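Local coordinates for protein glycosyl hydrolase (Rhizobium leguminosarum bv. trifolii, PDB 5NDX) that is a bacterial orthologue of human alpha-L-iduronidase in glycoside hydrolase family 39 and probably hydrolyses O-glycosyl bonds, at residues A[536-541]-A[552-557]; A[569-574]-A[595-600]; A[357-362]-A[547-552]; A[438-443]-A[499-504]. The protein carries 2 engineered substitutions. One frame throughout, in Å; residues are numbered along the deposited sequence.

Contact 1. Residues A[536-541]-A[552-557]; sequences TGLVVE and RMLFWA
T536 pairs with A557, V539 with F555 and E541 with M553 in antiparallel hydrogen-bonded pairs, with strand axes 4.7 Å apart and 166° between their directions. The V539 N to F555 O bond is short, 2.8 Å, and almost straight. Between T536 and V539 the register slips by one residue. This is a beta bulge, and G537 lies in it with a positive phi. V540 is on the face of L554. L538, in the bulge, brings its CD1 to the same side. This methyl lies 4.1 Å from L554 CB and equally far from W556 CE3, which it approaches obliquely. L538 CG is anti to the backbone N (chi1 176°), which carries the isobutyl group across to the other strand. V540 CG1 meets R552 CB at 4.0 Å. The guanidinium of R552 turns elsewhere, to E550. On the other face, T536 OG1 rests against A557 CB at 3.6 Å. V539 and F555 are also on this face, and so is E541, whose carboxylate forms a salt bridge with R39. M553 and F555 pack on helix 36-45, so one face of the pair looks toward that helix. The other packs on strand 601-607 of a second sheet through V540, L554 and W556, of which L554 and W556 are buried. W556 also meets Y567 edge-to-face. The two strands form a beta hairpin, and with strand 590-594 they make a three-stranded antiparallel sheet. This sheet against one of four strands is consistent with a fibronectin type III-like sandwich.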
loop_
_atom_site.group_PDB
_atom_site.type_symbol
_atom_site.label_atom_id
_atom_site.label_comp_id
_atom_site.label_asym_id
_atom_site.label_seq_id
_atom_site.Cartn_x
_atom_site.Cartn_y
_atom_site.Cartn_z
ATOM N N THR A 536 8.338 7.843 18.772
ATOM C CA THR A 536 7.282 8.283 19.661
ATOM C C THR A 536 6.059 7.402 19.615
ATOM O O THR A 536 5.844 6.671 18.636
ATOM C CB THR A 536 6.836 9.715 19.334
ATOM O OG1 THR A 536 6.198 9.771 18.056
ATOM C CG2 THR A 536 8.028 10.679 19.344
ATOM N N GLY A 537 5.231 7.497 20.651
ATOM C CA GLY A 537 3.870 6.916 20.578
ATOM C C GLY A 537 3.859 5.379 20.549
ATOM O O GLY A 537 3.102 4.790 19.809
ATOM N N LEU A 538 4.691 4.735 21.360
ATOM C CA LEU A 538 4.778 3.289 21.344
ATOM C C LEU A 538 3.541 2.668 21.939
ATOM O O LEU A 538 3.276 2.938 23.087
ATOM C CB LEU A 538 5.958 2.801 22.155
ATOM C CG LEU A 538 6.120 1.281 22.301
ATOM C CD1 LEU A 538 6.276 0.623 20.941
ATOM C CD2 LEU A 538 7.335 0.962 23.142
ATOM N N VAL A 539 2.833 1.821 21.176
ATOM C CA VAL A 539 1.649 1.030 21.605
ATOM C C VAL A 539 2.037 -0.472 21.570
ATOM O O VAL A 539 2.686 -0.928 20.608
ATOM C CB VAL A 539 0.453 1.289 20.627
ATOM C CG1 VAL A 539 -0.823 0.514 21.005
ATOM C CG2 VAL A 539 0.112 2.772 20.548
ATOM N N VAL A 540 1.657 -1.236 22.596
ATOM C CA VAL A 540 1.975 -2.649 22.721
ATOM C C VAL A 540 0.675 -3.386 22.909
ATOM O O VAL A 540 -0.127 -3.002 23.749
ATOM C CB VAL A 540 2.859 -2.952 23.920
ATOM C CG1 VAL A 540 3.175 -4.450 23.972
ATOM C CG2 VAL A 540 4.130 -2.129 23.841
ATOM N N GLU A 541 0.412 -4.408 22.103
ATOM C CA GLU A 541 -0.788 -5.209 22.286
ATOM C C GLU A 541 -0.511 -6.668 22.246
ATOM O O GLU A 541 0.320 -7.137 21.444
ATOM C CB GLU A 541 -1.765 -4.954 21.195
ATOM C CG GLU A 541 -2.326 -3.580 21.261
ATOM C CD GLU A 541 -3.151 -3.327 20.063
ATOM O OE1 GLU A 541 -3.834 -4.275 19.636
ATOM O OE2 GLU A 541 -3.088 -2.196 19.539
ATOM N N ARG A 552 3.457 -10.124 21.314
ATOM C CA ARG A 552 3.168 -8.676 21.449
ATOM C C ARG A 552 3.441 -7.939 20.150
ATOM O O ARG A 552 4.539 -8.011 19.638
ATOM C CB ARG A 552 4.054 -8.094 22.538
ATOM C CG ARG A 552 3.886 -8.754 23.915
ATOM C CD ARG A 552 2.512 -8.474 24.530
ATOM N NE ARG A 552 2.352 -9.129 25.844
ATOM C CZ ARG A 552 1.959 -10.391 26.057
ATOM N NH1 ARG A 552 1.635 -11.222 25.070
ATOM N NH2 ARG A 552 1.882 -10.839 27.284
ATOM N N MET A 553 2.452 -7.249 19.616
ATOM C CA MET A 553 2.622 -6.384 18.487
ATOM C C MET A 553 2.936 -4.980 18.982
ATOM O O MET A 553 2.171 -4.442 19.787
ATOM C CB MET A 553 1.353 -6.348 17.660
ATOM C CG MET A 553 1.473 -5.559 16.380
ATOM S SD MET A 553 2.639 -6.442 15.295
ATOM C CE MET A 553 3.057 -5.132 14.173
ATOM N N LEU A 554 4.043 -4.414 18.492
ATOM C CA LEU A 554 4.462 -3.048 18.771
ATOM C C LEU A 554 4.189 -2.181 17.543
ATOM O O LEU A 554 4.428 -2.616 16.376
ATOM C CB LEU A 554 5.952 -3.004 19.105
ATOM C CG LEU A 554 6.444 -3.426 20.485
ATOM C CD1 LEU A 554 6.059 -4.863 20.778
ATOM C CD2 LEU A 554 7.960 -3.283 20.622
ATOM N N PHE A 555 3.726 -0.963 17.788
ATOM C CA PHE A 555 3.450 0.054 16.755
ATOM C C PHE A 555 3.930 1.383 17.332
ATOM O O PHE A 555 3.729 1.626 18.506
ATOM C CB PHE A 555 1.945 0.114 16.470
ATOM C CG PHE A 555 1.549 1.148 15.456
ATOM C CD1 PHE A 555 2.005 1.058 14.113
ATOM C CD2 PHE A 555 0.658 2.206 15.801
ATOM C CE1 PHE A 555 1.578 1.984 13.137
ATOM C CE2 PHE A 555 0.257 3.158 14.842
ATOM C CZ PHE A 555 0.715 3.046 13.498
ATOM N N TRP A 556 4.568 2.218 16.517
ATOM C CA TRP A 556 5.100 3.494 16.955
ATOM C C TRP A 556 5.142 4.442 15.783
ATOM O O TRP A 556 4.675 4.090 14.702
ATOM C CB TRP A 556 6.465 3.316 17.630
ATOM C CG TRP A 556 7.560 2.826 16.796
ATOM C CD1 TRP A 556 8.467 3.561 16.119
ATOM C CD2 TRP A 556 7.922 1.460 16.609
ATOM N NE1 TRP A 556 9.368 2.740 15.501
ATOM C CE2 TRP A 556 9.059 1.443 15.784
ATOM C CE3 TRP A 556 7.371 0.247 17.030
ATOM C CZ2 TRP A 556 9.655 0.259 15.348
ATOM C CZ3 TRP A 556 8.012 -0.950 16.645
ATOM C CH2 TRP A 556 9.143 -0.916 15.797
ATOM N N ALA A 557 5.679 5.638 15.977
ATOM C CA ALA A 557 5.801 6.640 14.928
ATOM C C ALA A 557 7.244 7.072 14.880
ATOM O O ALA A 557 7.936 7.010 15.889
ATOM C CB ALA A 557 4.880 7.863 15.254
#

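Contact 2. Residues A[569-574]-A[595-600]; sequences VLVSTD and SPPEGV. Engineered in segment 595-600: E598 (natural residue Gln).
V571 and P597 make an apolar contact, with V571 CG1 3.9 Å from P597 CG. The other methyl of V571, CG2, meets V600 at the same distance. V600 CG2, anti to the backbone N, is the branch that touches it. P597 CG also lies 3.8 Å from T573 CB, so the proline ring rests against two residues of 569-574. The end of strand 566-572 is packed here against the loop that joins strand 590-594 to strand 601-607. Those two strands belong to different sheets, so the loop crosses from one sheet of the sandwich to the other. This is consistent with the E-to-F connection of a fibronectin type III-like domain. The polar link is one hydrogen bond, T573 OG1 to E598 O, 2.9 Å long. The donor lies nearly on the line of the carbonyl (165°). OG1 points to it because it stands anti to the T573 backbone N (chi1 179°). The carbonyl belongs to the main chain of E598, an engineered residue whose carboxylate turns from 569-574. D574 follows a cis peptide bond. Its OD2 comes to 3.4 Å from E598 O, but both are acceptors and no bond forms. G599 has a positive phi, and a CB on it would point at D574 and clash with OD2.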
loop_
_atom_site.group_PDB
_atom_site.type_symbol
_atom_site.label_atom_id
_atom_site.label_comp_id
_atom_site.label_asym_id
_atom_site.label_seq_id
_atom_site.Cartn_x
_atom_site.Cartn_y
_atom_site.Cartn_z
ATOM N N VAL A 569 14.302 -2.984 18.323
ATOM C CA VAL A 569 13.405 -3.224 19.416
ATOM C C VAL A 569 14.193 -3.949 20.463
ATOM O O VAL A 569 14.867 -4.945 20.156
ATOM C CB VAL A 569 12.210 -4.075 19.007
ATOM C CG1 VAL A 569 11.348 -4.371 20.227
ATOM C CG2 VAL A 569 11.390 -3.349 17.968
ATOM N N LEU A 570 14.123 -3.442 21.688
ATOM C CA LEU A 570 14.800 -4.049 22.828
ATOM C C LEU A 570 13.835 -4.428 23.940
ATOM O O LEU A 570 12.718 -3.936 24.024
ATOM C CB LEU A 570 15.846 -3.112 23.386
ATOM C CG LEU A 570 16.917 -2.663 22.407
ATOM C CD1 LEU A 570 16.549 -1.314 21.882
ATOM C CD2 LEU A 570 18.245 -2.527 23.131
ATOM N N VAL A 571 14.317 -5.291 24.810
ATOM C CA VAL A 571 13.541 -5.839 25.877
ATOM C C VAL A 571 14.366 -5.843 27.150
ATOM O O VAL A 571 15.551 -6.195 27.141
ATOM C CB VAL A 571 13.075 -7.248 25.527
ATOM C CG1 VAL A 571 12.982 -8.160 26.754
ATOM C CG2 VAL A 571 11.725 -7.153 24.840
ATOM N N SER A 572 13.706 -5.427 28.221
ATOM C CA SER A 572 14.220 -5.487 29.578
ATOM C C SER A 572 13.314 -6.412 30.389
ATOM O O SER A 572 12.081 -6.461 30.200
ATOM C CB SER A 572 14.235 -4.087 30.213
ATOM O OG SER A 572 14.368 -4.173 31.624
ATOM N N THR A 573 13.932 -7.141 31.307
ATOM C CA THR A 573 13.194 -8.001 32.243
ATOM C C THR A 573 13.940 -8.042 33.608
ATOM O O THR A 573 15.162 -8.098 33.592
ATOM C CB THR A 573 13.023 -9.390 31.576
ATOM O OG1 THR A 573 12.337 -10.286 32.453
ATOM C CG2 THR A 573 14.366 -9.992 31.118
ATOM N N ASP A 574 13.324 -7.866 34.785
ATOM C CA ASP A 574 12.100 -7.116 35.074
ATOM C C ASP A 574 12.576 -5.730 35.535
ATOM O O ASP A 574 12.006 -5.146 36.460
ATOM C CB ASP A 574 11.297 -7.735 36.248
ATOM C CG ASP A 574 11.215 -9.260 36.207
ATOM O OD1 ASP A 574 12.276 -9.921 36.274
ATOM O OD2 ASP A 574 10.085 -9.796 36.169
ATOM N N SER A 595 6.914 -14.564 22.472
ATOM C CA SER A 595 7.330 -15.074 23.802
ATOM C C SER A 595 8.026 -14.027 24.666
ATOM O O SER A 595 9.200 -14.145 24.948
ATOM C CB SER A 595 8.224 -16.301 23.604
ATOM O OG SER A 595 7.514 -17.255 22.826
ATOM N N PRO A 596 7.318 -12.969 25.038
ATOM C CA PRO A 596 7.941 -12.020 25.939
ATOM C C PRO A 596 8.273 -12.669 27.293
ATOM O O PRO A 596 7.502 -13.496 27.758
ATOM C CB PRO A 596 6.852 -10.969 26.149
ATOM C CG PRO A 596 5.585 -11.672 25.884
ATOM C CD PRO A 596 5.901 -12.666 24.812
ATOM N N PRO A 597 9.396 -12.289 27.911
ATOM C CA PRO A 597 9.648 -12.767 29.273
ATOM C C PRO A 597 8.670 -12.130 30.261
ATOM O O PRO A 597 7.884 -11.255 29.901
ATOM C CB PRO A 597 11.087 -12.326 29.533
ATOM C CG PRO A 597 11.243 -11.079 28.721
ATOM C CD PRO A 597 10.338 -11.219 27.520
ATOM N N GLU A 598 8.676 -12.598 31.501
ATOM C CA GLU A 598 7.818 -12.020 32.530
ATOM C C GLU A 598 8.277 -10.618 32.919
ATOM O O GLU A 598 9.472 -10.327 32.897
ATOM C CB GLU A 598 7.750 -12.926 33.757
ATOM C CG GLU A 598 6.874 -14.155 33.542
ATOM C CD GLU A 598 6.435 -14.804 34.851
ATOM O OE1 GLU A 598 5.978 -14.090 35.788
ATOM O OE2 GLU A 598 6.542 -16.046 34.938
ATOM N N GLY A 599 7.307 -9.768 33.263
ATOM C CA GLY A 599 7.536 -8.344 33.559
ATOM C C GLY A 599 8.317 -7.674 32.432
ATOM O O GLY A 599 9.373 -7.042 32.672
ATOM N N VAL A 600 7.840 -7.894 31.196
ATOM C CA VAL A 600 8.551 -7.411 29.990
ATOM C C VAL A 600 8.404 -5.886 29.887
ATOM O O VAL A 600 7.324 -5.353 30.023
ATOM C CB VAL A 600 8.053 -8.080 28.683
ATOM C CG1 VAL A 600 6.575 -7.798 28.420
ATOM C CG2 VAL A 600 8.909 -7.652 27.488
#

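Contact 3. Residues A[357-362]-A[547-552]; sequences PFDIIK and GGREER
D359 meets R549 and E551 through its carboxylate, and the three form a salt-bridge network. D359 CG stands anti to the carbonyl carbon, beside the backbone N (chi1 -79°), which turns the carboxylate toward 547-552. R549 NH2 gives a hydrogen bond of 2.9 Å to D359 OD2, part of a salt bridge. The bond is bent, 138° at the hydrogen. The acceptor lies in the guanidinium plane at its edge, but the donor reaches OD2 on the syn side, 34° out of the carboxylate plane. R549 starts extended, CG anti to the backbone N, and bends at chi3, which turns the guanidinium toward D359. Its NE also makes a weak bond of 3.3 Å to E551 OE2. E551 runs straight beyond CG, and its OE2 stops 2.5 Å from D359 OD1. Such closeness is consistent with one acid being protonated. Strand 536-545 lies between the segments, bonded through the backbone to F358 and to E551, which is consistent with the 9.8 Å between their axes. The network spans this strand of the C-terminal hairpin. D359 has further partners: R487 bonds to OD1 and the L546 N to OD2. With an alanine here, R549 and R487 would probably lose a shared anion, and the L546 N its acceptor. Apart from the charges, P357 CG lies 4.2 Å from G548 N.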
loop_
_atom_site.group_PDB
_atom_site.type_symbol
_atom_site.label_atom_id
_atom_site.label_comp_id
_atom_site.label_asym_id
_atom_site.label_seq_id
_atom_site.Cartn_x
_atom_site.Cartn_y
_atom_site.Cartn_z
ATOM N N PRO A 357 -6.014 -18.420 17.402
ATOM C CA PRO A 357 -4.716 -17.776 17.347
ATOM C C PRO A 357 -4.098 -17.822 15.896
ATOM O O PRO A 357 -4.619 -18.530 15.026
ATOM C CB PRO A 357 -3.896 -18.585 18.340
ATOM C CG PRO A 357 -4.494 -19.934 18.310
ATOM C CD PRO A 357 -5.956 -19.759 18.028
ATOM N N PHE A 358 -3.066 -17.009 15.635
ATOM C CA PHE A 358 -2.571 -16.847 14.266
ATOM C C PHE A 358 -1.243 -16.174 14.274
ATOM O O PHE A 358 -0.895 -15.487 15.234
ATOM C CB PHE A 358 -3.542 -16.030 13.365
ATOM C CG PHE A 358 -3.627 -14.573 13.742
ATOM C CD1 PHE A 358 -4.422 -14.161 14.821
ATOM C CD2 PHE A 358 -2.880 -13.614 13.069
ATOM C CE1 PHE A 358 -4.450 -12.825 15.210
ATOM C CE2 PHE A 358 -2.912 -12.300 13.453
ATOM C CZ PHE A 358 -3.703 -11.897 14.515
ATOM N N ASP A 359 -0.524 -16.374 13.179
ATOM C CA ASP A 359 0.662 -15.638 12.848
ATOM C C ASP A 359 0.521 -15.163 11.409
ATOM O O ASP A 359 0.026 -15.906 10.528
ATOM C CB ASP A 359 1.892 -16.509 13.027
ATOM C CG ASP A 359 2.312 -16.640 14.488
ATOM O OD1 ASP A 359 2.929 -15.697 15.001
ATOM O OD2 ASP A 359 2.021 -17.682 15.120
ATOM N N ILE A 360 1.010 -13.954 11.171
ATOM C CA ILE A 360 1.102 -13.410 9.829
ATOM C C ILE A 360 2.537 -13.026 9.510
ATOM O O ILE A 360 3.258 -12.473 10.344
ATOM C CB ILE A 360 0.184 -12.198 9.581
ATOM C CG1 ILE A 360 0.338 -11.117 10.642
ATOM C CG2 ILE A 360 -1.234 -12.701 9.479
ATOM C CD1 ILE A 360 -0.554 -9.917 10.405
ATOM N N ILE A 361 2.930 -13.362 8.275
ATOM C CA ILE A 361 4.217 -13.074 7.761
ATOM C C ILE A 361 4.090 -12.130 6.545
ATOM O O ILE A 361 3.299 -12.376 5.646
ATOM C CB ILE A 361 4.916 -14.374 7.372
ATOM C CG1 ILE A 361 5.121 -15.299 8.570
ATOM C CG2 ILE A 361 6.249 -14.099 6.728
ATOM C CD1 ILE A 361 6.039 -14.772 9.672
ATOM N N LYS A 362 4.853 -11.059 6.537
ATOM C CA LYS A 362 4.917 -10.103 5.401
ATOM C C LYS A 362 5.375 -10.674 4.109
ATOM O O LYS A 362 6.359 -11.381 4.039
ATOM C CB LYS A 362 5.874 -8.944 5.707
ATOM C CG LYS A 362 5.284 -7.982 6.647
ATOM C CD LYS A 362 6.183 -6.933 7.354
ATOM C CE LYS A 362 7.326 -6.368 6.618
ATOM N NZ LYS A 362 7.910 -5.167 7.378
ATOM N N GLY A 547 -0.568 -22.298 18.223
ATOM C CA GLY A 547 -0.336 -23.080 19.455
ATOM C C GLY A 547 -0.552 -22.312 20.744
ATOM O O GLY A 547 -0.131 -22.766 21.800
ATOM N N GLY A 548 -1.226 -21.162 20.683
ATOM C CA GLY A 548 -1.432 -20.316 21.864
ATOM C C GLY A 548 -0.173 -19.671 22.450
ATOM O O GLY A 548 -0.149 -19.339 23.634
ATOM N N ARG A 549 0.863 -19.461 21.643
ATOM C CA ARG A 549 2.065 -18.728 22.087
ATOM C C ARG A 549 1.782 -17.237 22.360
ATOM O O ARG A 549 1.079 -16.583 21.596
ATOM C CB ARG A 549 3.117 -18.851 20.986
ATOM C CG ARG A 549 4.415 -18.080 21.206
ATOM C CD ARG A 549 5.352 -18.168 19.990
ATOM N NE ARG A 549 4.620 -18.269 18.707
ATOM C CZ ARG A 549 4.439 -19.380 17.974
ATOM N NH1 ARG A 549 4.989 -20.560 18.322
ATOM N NH2 ARG A 549 3.697 -19.292 16.866
ATOM N N GLU A 550 2.367 -16.687 23.424
ATOM C CA GLU A 550 2.158 -15.293 23.774
ATOM C C GLU A 550 2.926 -14.440 22.798
ATOM O O GLU A 550 4.083 -14.723 22.511
ATOM C CB GLU A 550 2.641 -14.973 25.202
ATOM C CG GLU A 550 1.718 -15.487 26.323
ATOM C CD GLU A 550 0.403 -14.737 26.385
ATOM O OE1 GLU A 550 0.361 -13.518 26.092
ATOM O OE2 GLU A 550 -0.624 -15.364 26.736
ATOM N N GLU A 551 2.280 -13.413 22.271
ATOM C CA GLU A 551 2.989 -12.484 21.361
ATOM C C GLU A 551 2.599 -11.059 21.698
ATOM O O GLU A 551 1.515 -10.820 22.261
ATOM C CB GLU A 551 2.646 -12.770 19.885
ATOM C CG GLU A 551 3.096 -14.137 19.407
ATOM C CD GLU A 551 2.741 -14.464 17.957
ATOM O OE1 GLU A 551 1.920 -13.750 17.360
ATOM O OE2 GLU A 551 3.282 -15.467 17.460
ATOM N N ARG A 552 3.457 -10.124 21.314
ATOM C CA ARG A 552 3.168 -8.676 21.449
ATOM C C ARG A 552 3.441 -7.939 20.150
ATOM O O ARG A 552 4.539 -8.011 19.638
ATOM C CB ARG A 552 4.054 -8.094 22.538
ATOM C CG ARG A 552 3.886 -8.754 23.915
ATOM C CD ARG A 552 2.512 -8.474 24.530
ATOM N NE ARG A 552 2.352 -9.129 25.844
ATOM C CZ ARG A 552 1.959 -10.391 26.057
ATOM N NH1 ARG A 552 1.635 -11.222 25.070
ATOM N NH2 ARG A 552 1.882 -10.839 27.284
#

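Contact 4. Residues A[438-443]-A[499-504]; sequences HAICLL and SVVACD. Unlike the reference sequence in segment 438-443: I440 (reference Leu).
H438 and V501 form an antiparallel hydrogen-bonded pair, as do I440 and S499, and the backbone bonds between them are the tight part of the contact. V501 N to H438 O is 2.7 Å and I440 N to S499 O is 2.8 Å, both nearly straight. The return bond from S499 N to I440 O is longer, 3.2 Å. The strand axes come to 4.6 Å and run 146° apart in direction. A439 and V500 are the non-hydrogen-bonded pair between them, with A439 CB 4.3 Å from V500 CG2. On the opposite face I440 CD1 packs on V501 CG2 at 3.8 Å. I440 CG1 stands anti to the carbonyl carbon (chi1 -56°), and with the chain extended beyond it CD1 reaches that methyl. I440 differs from the reference sequence. The two sides of the pairing differ in cover. H438, A439 and I440 are buried, while V500 across from them is exposed and S499 and V501 are only partly covered. A502 is the centre of an inverse gamma turn. C503 SG approaches the H438 ring obliquely, 4.0 Å from its centroid, but C503 is poorly ordered and its short approach to CD2 is doubtful. The H438 ring is held independently, since NE2 bonds to V434 O. The 499-504 segment belongs to an outermost strand, 493-503, of a nine-stranded mixed sheet. Its neighbour 436-445 has strand 518-526 on the other flank, where A439 pairs with V525. The A439 face also meets the loop residues A609 and F610.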
loop_
_atom_site.group_PDB
_atom_site.type_symbol
_atom_site.label_atom_id
_atom_site.label_comp_id
_atom_site.label_asym_id
_atom_site.label_seq_id
_atom_site.Cartn_x
_atom_site.Cartn_y
_atom_site.Cartn_z
ATOM N N HIS A 438 28.575 10.873 3.129
ATOM C CA HIS A 438 27.278 10.272 2.835
ATOM C C HIS A 438 27.333 8.818 3.174
ATOM O O HIS A 438 28.401 8.170 3.082
ATOM C CB HIS A 438 26.973 10.433 1.357
ATOM C CG HIS A 438 26.691 11.833 0.968
ATOM N ND1 HIS A 438 25.409 12.329 0.838
ATOM C CD2 HIS A 438 27.517 12.861 0.704
ATOM C CE1 HIS A 438 25.465 13.600 0.481
ATOM N NE2 HIS A 438 26.730 13.951 0.411
ATOM N N ALA A 439 26.166 8.284 3.478
ATOM C CA ALA A 439 25.986 6.849 3.705
ATOM C C ALA A 439 25.170 6.269 2.543
ATOM O O ALA A 439 24.211 6.904 2.045
ATOM C CB ALA A 439 25.279 6.611 5.015
ATOM N N ILE A 440 25.605 5.099 2.083
ATOM C CA ILE A 440 24.944 4.368 1.005
ATOM C C ILE A 440 24.264 3.143 1.619
ATOM O O ILE A 440 24.961 2.313 2.201
ATOM C CB ILE A 440 25.947 3.938 -0.062
ATOM C CG1 ILE A 440 26.715 5.160 -0.588
ATOM C CG2 ILE A 440 25.228 3.219 -1.225
ATOM C CD1 ILE A 440 27.922 4.772 -1.471
ATOM N N CYS A 441 22.927 3.063 1.509
ATOM C CA CYS A 441 22.117 1.957 1.990
ATOM C C CYS A 441 21.498 1.291 0.780
ATOM O O CYS A 441 20.894 1.977 -0.044
ATOM C CB CYS A 441 20.961 2.411 2.922
ATOM S SG CYS A 441 21.534 3.604 4.163
ATOM N N LEU A 442 21.694 -0.028 0.666
ATOM C CA LEU A 442 21.176 -0.801 -0.441
ATOM C C LEU A 442 20.188 -1.828 0.083
ATOM O O LEU A 442 20.573 -2.722 0.811
ATOM C CB LEU A 442 22.311 -1.502 -1.161
ATOM C CG LEU A 442 23.478 -0.610 -1.569
ATOM C CD1 LEU A 442 24.663 -1.472 -1.960
ATOM C CD2 LEU A 442 23.109 0.362 -2.674
ATOM N N LEU A 443 18.922 -1.672 -0.252
ATOM C CA LEU A 443 17.881 -2.612 0.138
ATOM C C LEU A 443 17.464 -3.442 -1.105
ATOM O O LEU A 443 17.385 -2.893 -2.209
ATOM C CB LEU A 443 16.681 -1.851 0.644
ATOM C CG LEU A 443 16.914 -0.982 1.856
ATOM C CD1 LEU A 443 15.800 0.023 1.995
ATOM C CD2 LEU A 443 16.930 -1.891 3.076
ATOM N N SER A 499 27.563 1.472 3.785
ATOM C CA SER A 499 28.873 2.069 3.745
ATOM C C SER A 499 28.849 3.605 3.843
ATOM O O SER A 499 27.943 4.267 3.336
ATOM C CB SER A 499 29.635 1.571 2.536
ATOM O OG SER A 499 28.960 1.680 1.376
ATOM N N VAL A 500 29.825 4.150 4.540
ATOM C CA VAL A 500 29.952 5.581 4.671
ATOM C C VAL A 500 31.121 6.042 3.806
ATOM O O VAL A 500 32.224 5.492 3.854
ATOM C CB VAL A 500 30.125 5.967 6.175
ATOM C CG1 VAL A 500 30.353 7.450 6.362
ATOM C CG2 VAL A 500 28.912 5.536 6.972
ATOM N N VAL A 501 30.881 7.040 2.986
ATOM C CA VAL A 501 31.880 7.473 1.999
ATOM C C VAL A 501 32.150 8.977 2.254
ATOM O O VAL A 501 31.220 9.794 2.399
ATOM C CB VAL A 501 31.330 7.275 0.570
ATOM C CG1 VAL A 501 32.278 7.854 -0.452
ATOM C CG2 VAL A 501 31.166 5.777 0.263
ATOM N N ALA A 502 33.417 9.328 2.320
ATOM C CA ALA A 502 33.828 10.734 2.456
ATOM C C ALA A 502 33.880 11.333 1.064
ATOM O O ALA A 502 34.950 11.362 0.470
ATOM C CB ALA A 502 35.198 10.814 3.121
ATOM N N CYS A 503 32.740 11.810 0.546
ATOM C CA CYS A 503 32.638 12.281 -0.870
ATOM C C CYS A 503 32.740 13.823 -0.984
ATOM O O CYS A 503 31.744 14.560 -1.195
ATOM C CB CYS A 503 31.401 11.718 -1.600
ATOM S SG CYS A 503 29.790 12.539 -1.375
ATOM N N ASP A 504 33.973 14.250 -0.740
ATOM C CA ASP A 504 34.590 15.504 -1.200
ATOM C C ASP A 504 34.250 16.010 -2.634
ATOM O O ASP A 504 34.179 17.210 -2.851
ATOM C CB ASP A 504 36.109 15.316 -1.101
ATOM C CG ASP A 504 36.569 13.977 -1.693
ATOM O OD1 ASP A 504 35.768 12.999 -1.682
ATOM O OD2 ASP A 504 37.716 13.896 -2.187
#

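Overall arrangement
Contacts 1, 2 and 3 gather in and against the C-terminal sandwich, contact 3 tying 357-362 to it. Contact 4 lies about 31 Å from contact 1, centre to centre, at the edge of the large mixed sheet. Contacts 1 and 3 share R552 and strand 549-557, but contact 1 is backbone pairing with an apolar face and contact 3 is mostly charge. Contact 2 touches both: V569 packs on L554 and W556, and S595 N probably bonds to E550 O. It is the most surface-lying, with four of eight touching residues exposed. Contact 1 is intermediate. Contacts 3 and 4 have larger buried shares, although V500 of contact 4 is exposed on the edge strand. None reaches the ligand pockets.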